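Local coordinates for protein phenol hydroxylase component phN (Pseudomonas stutzeri, PDB 3U52) that probably hydroxylates phenols as the diiron-containing component of a multicomponent bacterial monooxygenase, at residues Leu191-Thr203 with Glu233-Ile247. Residues are numbered along the deposited sequence; the frame is centred on the assembly and turned at random.
With FE (Fe (III) ion), chain H.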
loop_
_atom_site.group_PDB
_atom_site.type_symbol
_atom_site.label_atom_id
_atom_site.label_comp_id
_atom_site.label_asym_id
_atom_site.label_seq_id
_atom_site.Cartn_x
_atom_site.Cartn_y
_atom_site.Cartn_z
ATOM N N LEU A 191 -25.489 -24.146 -5.379
ATOM C CA LEU A 191 -25.478 -23.301 -4.169
ATOM C C LEU A 191 -25.298 -24.110 -2.867
ATOM O O LEU A 191 -24.549 -23.709 -1.948
ATOM C CB LEU A 191 -26.722 -22.415 -4.130
ATOM C CG LEU A 191 -26.525 -20.916 -4.432
ATOM C CD1 LEU A 191 -25.240 -20.431 -5.203
ATOM C CD2 LEU A 191 -27.796 -20.342 -4.951
ATOM N N THR A 192 -25.950 -25.267 -2.774
ATOM C CA THR A 192 -25.816 -26.078 -1.564
ATOM C C THR A 192 -24.398 -26.598 -1.409
ATOM O O THR A 192 -23.881 -26.675 -0.284
ATOM C CB THR A 192 -26.860 -27.225 -1.523
ATOM O OG1 THR A 192 -28.170 -26.635 -1.512
ATOM C CG2 THR A 192 -26.678 -28.088 -0.253
ATOM N N ALA A 193 -23.782 -26.990 -2.520
ATOM C CA ALA A 193 -22.426 -27.516 -2.531
ATOM C C ALA A 193 -21.418 -26.436 -2.133
ATOM O O ALA A 193 -20.572 -26.620 -1.255
ATOM C CB ALA A 193 -22.081 -27.986 -3.946
ATOM N N ILE A 194 -21.498 -25.343 -2.854
ATOM C CA ILE A 194 -20.452 -24.334 -2.808
ATOM C C ILE A 194 -20.706 -23.243 -1.749
ATOM O O ILE A 194 -19.834 -22.971 -0.903
ATOM C CB ILE A 194 -20.098 -23.758 -4.262
ATOM C CG1 ILE A 194 -19.797 -24.903 -5.257
ATOM C CG2 ILE A 194 -18.910 -22.778 -4.200
ATOM C CD1 ILE A 194 -18.655 -25.969 -4.850
ATOM N N SER A 195 -21.904 -22.659 -1.741
ATOM C CA SER A 195 -22.212 -21.599 -0.782
ATOM C C SER A 195 -22.409 -22.142 0.636
ATOM O O SER A 195 -21.820 -21.615 1.589
ATOM C CB SER A 195 -23.412 -20.769 -1.212
ATOM O OG SER A 195 -22.987 -19.838 -2.204
ATOM N N PHE A 196 -23.210 -23.187 0.791
ATOM C CA PHE A 196 -23.402 -23.703 2.124
ATOM C C PHE A 196 -22.258 -24.632 2.583
ATOM O O PHE A 196 -21.607 -24.338 3.586
ATOM C CB PHE A 196 -24.788 -24.324 2.291
ATOM C CG PHE A 196 -24.947 -25.073 3.581
ATOM C CD1 PHE A 196 -25.126 -24.395 4.770
ATOM C CD2 PHE A 196 -24.835 -26.474 3.612
ATOM C CE1 PHE A 196 -25.244 -25.099 5.970
ATOM C CE2 PHE A 196 -24.926 -27.173 4.826
ATOM C CZ PHE A 196 -25.149 -26.496 5.986
ATOM N N SER A 197 -21.969 -25.706 1.851
ATOM C CA SER A 197 -21.003 -26.721 2.303
ATOM C C SER A 197 -19.544 -26.224 2.299
ATOM O O SER A 197 -18.815 -26.397 3.284
ATOM C CB SER A 197 -21.176 -28.030 1.477
ATOM O OG SER A 197 -22.517 -28.524 1.600
ATOM N N PHE A 198 -19.129 -25.582 1.219
ATOM C CA PHE A 198 -17.760 -25.114 1.015
ATOM C C PHE A 198 -17.611 -23.803 1.804
ATOM O O PHE A 198 -16.820 -23.724 2.761
ATOM C CB PHE A 198 -17.604 -24.852 -0.493
ATOM C CG PHE A 198 -16.213 -25.038 -1.081
ATOM C CD1 PHE A 198 -15.259 -25.854 -0.522
ATOM C CD2 PHE A 198 -15.909 -24.437 -2.309
ATOM C CE1 PHE A 198 -13.982 -25.984 -1.166
ATOM C CE2 PHE A 198 -14.650 -24.610 -2.950
ATOM C CZ PHE A 198 -13.707 -25.356 -2.379
ATOM N N GLU A 199 -18.407 -22.792 1.432
ATOM C CA GLU A 199 -18.213 -21.404 1.923
ATOM C C GLU A 199 -18.691 -21.132 3.308
ATOM O O GLU A 199 -18.362 -20.097 3.847
ATOM C CB GLU A 199 -18.910 -20.371 1.041
ATOM C CG GLU A 199 -18.350 -20.279 -0.353
ATOM C CD GLU A 199 -17.062 -19.476 -0.383
ATOM O OE1 GLU A 199 -17.016 -18.426 -1.038
ATOM O OE2 GLU A 199 -16.090 -19.897 0.272
ATOM N N TYR A 200 -19.527 -21.992 3.864
ATOM C CA TYR A 200 -19.995 -21.772 5.195
ATOM C C TYR A 200 -19.483 -22.845 6.153
ATOM O O TYR A 200 -18.794 -22.533 7.124
ATOM C CB TYR A 200 -21.524 -21.635 5.249
ATOM C CG TYR A 200 -21.984 -21.274 6.625
ATOM C CD1 TYR A 200 -22.521 -22.219 7.468
ATOM C CD2 TYR A 200 -21.826 -19.978 7.102
ATOM C CE1 TYR A 200 -22.904 -21.876 8.789
ATOM C CE2 TYR A 200 -22.188 -19.632 8.370
ATOM C CZ TYR A 200 -22.737 -20.577 9.221
ATOM O OH TYR A 200 -23.128 -20.193 10.510
ATOM N N VAL A 201 -19.820 -24.093 5.904
ATOM C CA VAL A 201 -19.434 -25.156 6.792
ATOM C C VAL A 201 -17.904 -25.444 6.855
ATOM O O VAL A 201 -17.348 -25.565 7.955
ATOM C CB VAL A 201 -20.217 -26.441 6.515
ATOM C CG1 VAL A 201 -19.774 -27.561 7.504
ATOM C CG2 VAL A 201 -21.704 -26.162 6.693
ATOM N N LEU A 202 -17.244 -25.549 5.693
ATOM C CA LEU A 202 -15.878 -26.088 5.613
ATOM C C LEU A 202 -14.833 -25.019 5.313
ATOM O O LEU A 202 -13.634 -25.302 5.291
ATOM C CB LEU A 202 -15.826 -27.220 4.571
ATOM C CG LEU A 202 -16.680 -28.455 4.958
ATOM C CD1 LEU A 202 -16.742 -29.499 3.823
ATOM C CD2 LEU A 202 -16.171 -29.124 6.268
ATOM N N THR A 203 -15.300 -23.792 5.099
ATOM C CA THR A 203 -14.445 -22.639 4.737
ATOM C C THR A 203 -13.170 -22.421 5.575
ATOM O O THR A 203 -12.069 -22.255 5.046
ATOM C CB THR A 203 -15.264 -21.308 4.652
ATOM O OG1 THR A 203 -14.411 -20.317 4.097
ATOM C CG2 THR A 203 -15.783 -20.834 6.030
ATOM N N GLU A 233 -15.244 -12.827 2.546
ATOM C CA GLU A 233 -15.726 -14.132 3.035
ATOM C C GLU A 233 -16.811 -14.016 4.047
ATOM O O GLU A 233 -17.624 -14.925 4.133
ATOM C CB GLU A 233 -14.607 -15.025 3.617
ATOM C CG GLU A 233 -13.558 -15.430 2.582
ATOM C CD GLU A 233 -14.143 -15.939 1.250
ATOM O OE1 GLU A 233 -13.684 -15.457 0.210
ATOM O OE2 GLU A 233 -15.046 -16.801 1.194
ATOM N N ALA A 234 -16.827 -12.925 4.812
ATOM C CA ALA A 234 -17.960 -12.618 5.668
ATOM C C ALA A 234 -19.275 -12.549 4.878
ATOM O O ALA A 234 -20.299 -13.042 5.348
ATOM C CB ALA A 234 -17.737 -11.311 6.434
ATOM N N ARG A 235 -19.274 -11.919 3.707
ATOM C CA ARG A 235 -20.477 -11.909 2.889
ATOM C C ARG A 235 -20.778 -13.334 2.359
ATOM O O ARG A 235 -21.940 -13.739 2.217
ATOM C CB ARG A 235 -20.291 -10.965 1.700
ATOM C CG ARG A 235 -20.178 -9.493 2.073
ATOM C CD ARG A 235 -20.401 -8.647 0.827
ATOM N NE ARG A 235 -19.372 -8.869 -0.206
ATOM C CZ ARG A 235 -18.185 -8.259 -0.199
ATOM N NH1 ARG A 235 -17.881 -7.389 0.759
ATOM N NH2 ARG A 235 -17.299 -8.485 -1.148
ATOM N N HIS A 236 -19.727 -14.050 1.978
ATOM C CA HIS A 236 -19.912 -15.367 1.339
ATOM C C HIS A 236 -20.487 -16.373 2.346
ATOM O O HIS A 236 -21.356 -17.172 1.993
ATOM C CB HIS A 236 -18.612 -15.869 0.696
ATOM C CG HIS A 236 -18.098 -14.940 -0.364
ATOM N ND1 HIS A 236 -16.891 -15.126 -0.995
ATOM C CD2 HIS A 236 -18.615 -13.796 -0.873
ATOM C CE1 HIS A 236 -16.701 -14.153 -1.874
ATOM N NE2 HIS A 236 -17.715 -13.317 -1.796
ATOM N N MET A 237 -20.023 -16.315 3.589
ATOM C CA MET A 237 -20.592 -17.162 4.646
ATOM C C MET A 237 -22.052 -16.844 4.939
ATOM O O MET A 237 -22.831 -17.753 5.179
ATOM C CB MET A 237 -19.806 -17.036 5.963
ATOM C CG MET A 237 -18.369 -17.434 5.825
ATOM S SD MET A 237 -17.469 -17.204 7.386
ATOM C CE MET A 237 -17.944 -18.710 8.249
ATOM N N THR A 238 -22.413 -15.560 4.952
ATOM C CA THR A 238 -23.786 -15.175 5.182
ATOM C C THR A 238 -24.713 -15.610 4.053
ATOM O O THR A 238 -25.866 -16.042 4.305
ATOM C CB THR A 238 -23.947 -13.659 5.443
ATOM O OG1 THR A 238 -22.924 -13.211 6.348
ATOM C CG2 THR A 238 -25.308 -13.439 6.084
ATOM N N LEU A 239 -24.241 -15.510 2.802
ATOM C CA LEU A 239 -25.037 -16.065 1.704
ATOM C C LEU A 239 -25.279 -17.582 1.927
ATOM O O LEU A 239 -26.417 -18.054 1.799
ATOM C CB LEU A 239 -24.447 -15.718 0.315
ATOM C CG LEU A 239 -24.920 -16.442 -0.965
ATOM C CD1 LEU A 239 -26.416 -16.221 -1.187
ATOM C CD2 LEU A 239 -24.152 -15.918 -2.188
ATOM N N GLY A 240 -24.243 -18.321 2.318
ATOM C CA GLY A 240 -24.351 -19.784 2.507
ATOM C C GLY A 240 -25.410 -20.134 3.540
ATOM O O GLY A 240 -26.200 -21.067 3.350
ATOM N N LEU A 241 -25.425 -19.378 4.628
ATOM C CA LEU A 241 -26.413 -19.546 5.727
ATOM C C LEU A 241 -27.825 -19.200 5.227
ATOM O O LEU A 241 -28.748 -19.973 5.426
ATOM C CB LEU A 241 -26.062 -18.599 6.873
ATOM C CG LEU A 241 -26.197 -18.979 8.349
ATOM C CD1 LEU A 241 -26.647 -17.743 9.134
ATOM C CD2 LEU A 241 -27.087 -20.242 8.577
ATOM N N GLU A 242 -27.983 -18.055 4.551
ATOM C CA GLU A 242 -29.279 -17.691 3.955
ATOM C C GLU A 242 -29.814 -18.768 3.021
ATOM O O GLU A 242 -31.001 -19.142 3.112
ATOM C CB GLU A 242 -29.234 -16.327 3.225
ATOM C CG GLU A 242 -30.634 -15.884 2.622
ATOM C CD GLU A 242 -31.847 -15.864 3.633
ATOM O OE1 GLU A 242 -31.637 -15.839 4.877
ATOM O OE2 GLU A 242 -33.044 -15.830 3.191
ATOM N N VAL A 243 -28.937 -19.255 2.133
ATOM C CA VAL A 243 -29.249 -20.312 1.158
ATOM C C VAL A 243 -29.902 -21.530 1.835
ATOM O O VAL A 243 -30.994 -21.907 1.424
ATOM C CB VAL A 243 -27.991 -20.711 0.240
ATOM C CG1 VAL A 243 -28.192 -22.052 -0.497
ATOM C CG2 VAL A 243 -27.700 -19.597 -0.807
ATOM N N ILE A 244 -29.262 -22.161 2.837
ATOM C CA ILE A 244 -29.895 -23.407 3.377
ATOM C C ILE A 244 -31.175 -23.123 4.102
ATOM O O ILE A 244 -32.092 -23.902 3.962
ATOM C CB ILE A 244 -29.064 -24.324 4.349
ATOM C CG1 ILE A 244 -27.964 -23.555 4.974
ATOM C CG2 ILE A 244 -28.702 -25.764 3.684
ATOM C CD1 ILE A 244 -28.307 -22.988 6.285
ATOM N N LYS A 245 -31.224 -22.037 4.887
ATOM C CA LYS A 245 -32.444 -21.669 5.610
ATOM C C LYS A 245 -33.572 -21.347 4.652
ATOM O O LYS A 245 -34.655 -21.906 4.801
ATOM C CB LYS A 245 -32.210 -20.536 6.597
ATOM C CG LYS A 245 -31.132 -20.930 7.636
ATOM C CD LYS A 245 -31.099 -20.029 8.858
ATOM C CE LYS A 245 -30.485 -20.785 10.062
ATOM N NZ LYS A 245 -30.562 -19.965 11.360
ATOM N N PHE A 246 -33.290 -20.541 3.629
ATOM C CA PHE A 246 -34.290 -20.189 2.623
ATOM C C PHE A 246 -34.914 -21.433 1.981
ATOM O O PHE A 246 -36.128 -21.570 1.933
ATOM C CB PHE A 246 -33.690 -19.331 1.508
ATOM C CG PHE A 246 -34.690 -18.937 0.484
ATOM C CD1 PHE A 246 -35.673 -18.014 0.789
ATOM C CD2 PHE A 246 -34.684 -19.530 -0.767
ATOM C CE1 PHE A 246 -36.644 -17.672 -0.185
ATOM C CE2 PHE A 246 -35.629 -19.179 -1.726
ATOM C CZ PHE A 246 -36.603 -18.254 -1.426
ATOM N N ILE A 247 -34.063 -22.330 1.513
ATOM C CA ILE A 247 -34.471 -23.565 0.798
ATOM C C ILE A 247 -35.241 -24.527 1.698
ATOM O O ILE A 247 -36.278 -25.077 1.279
ATOM C CB ILE A 247 -33.254 -24.266 0.182
ATOM C CG1 ILE A 247 -32.665 -23.392 -0.927
ATOM C CG2 ILE A 247 -33.638 -25.600 -0.425
ATOM C CD1 ILE A 247 -31.397 -24.032 -1.586
HETATM FE FE FE H . -15.448 -16.982 -0.792
HETATM O O HOH W 1 -21.406 -18.118 -0.622
HETATM O O HOH W 2 -16.049 -18.390 3.422
HETATM O O HOH W 3 -13.744 -19.076 0.074
#
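Glu-199 starts with CG anti to its own carbonyl carbon (chi1 -65°) and then bends at chi2 (-79°), which brings OE1 to within 2.1 Å of the iron (FE); Glu-233, bent in the same sense, meets the metal from the other helix. The Glu-233 carboxylate chelates it asymmetrically, with OE2 at 2.0 Å from FE and OE1 farther off, and His-236 adds ND1. Asp-137 accepts a hydrogen bond from His-236 NE2, a second-shell contact that fixes the rotation of the imidazole and would probably make it a stronger ligand. Water 2 lies within hydrogen-bonding distance of Glu-199 O, Thr-203 OG1 and Glu-233 OE2, spanning the helices beside the metal.

Away from the iron the backbones close in at Gly-240, whose CA lies 3.3 Å from Ser-195 O in a CA-H...O contact; the absence of a side chain at Gly-240 lets them approach this closely. Water 1 links Ser-195 OG, which is also hydrogen-bonded to Tyr-115 OH, to His-236 O. On one flank the Phe-196 ring takes Ile-244 CG2 over its centre, 3.8 Å from the centroid, while Val-201 CG2 lies against the opposite face. Replacing this phenylalanine with an alanine would probably open a gap between Ile-244 and Val-201 and deprive both of their aromatic partner. Tyr-200 turns its ring against Leu-241, with CZ 3.9 Å from Leu-241 CG.

Segments 191-203 and 233-247, crossing at -127°, thus supply one iron's protein ligands, Glu-199 and the Glu-233/His-236 pair of an ExxH motif, as in the four-helix-bundle diiron centre of bacterial multicomponent monooxygenases.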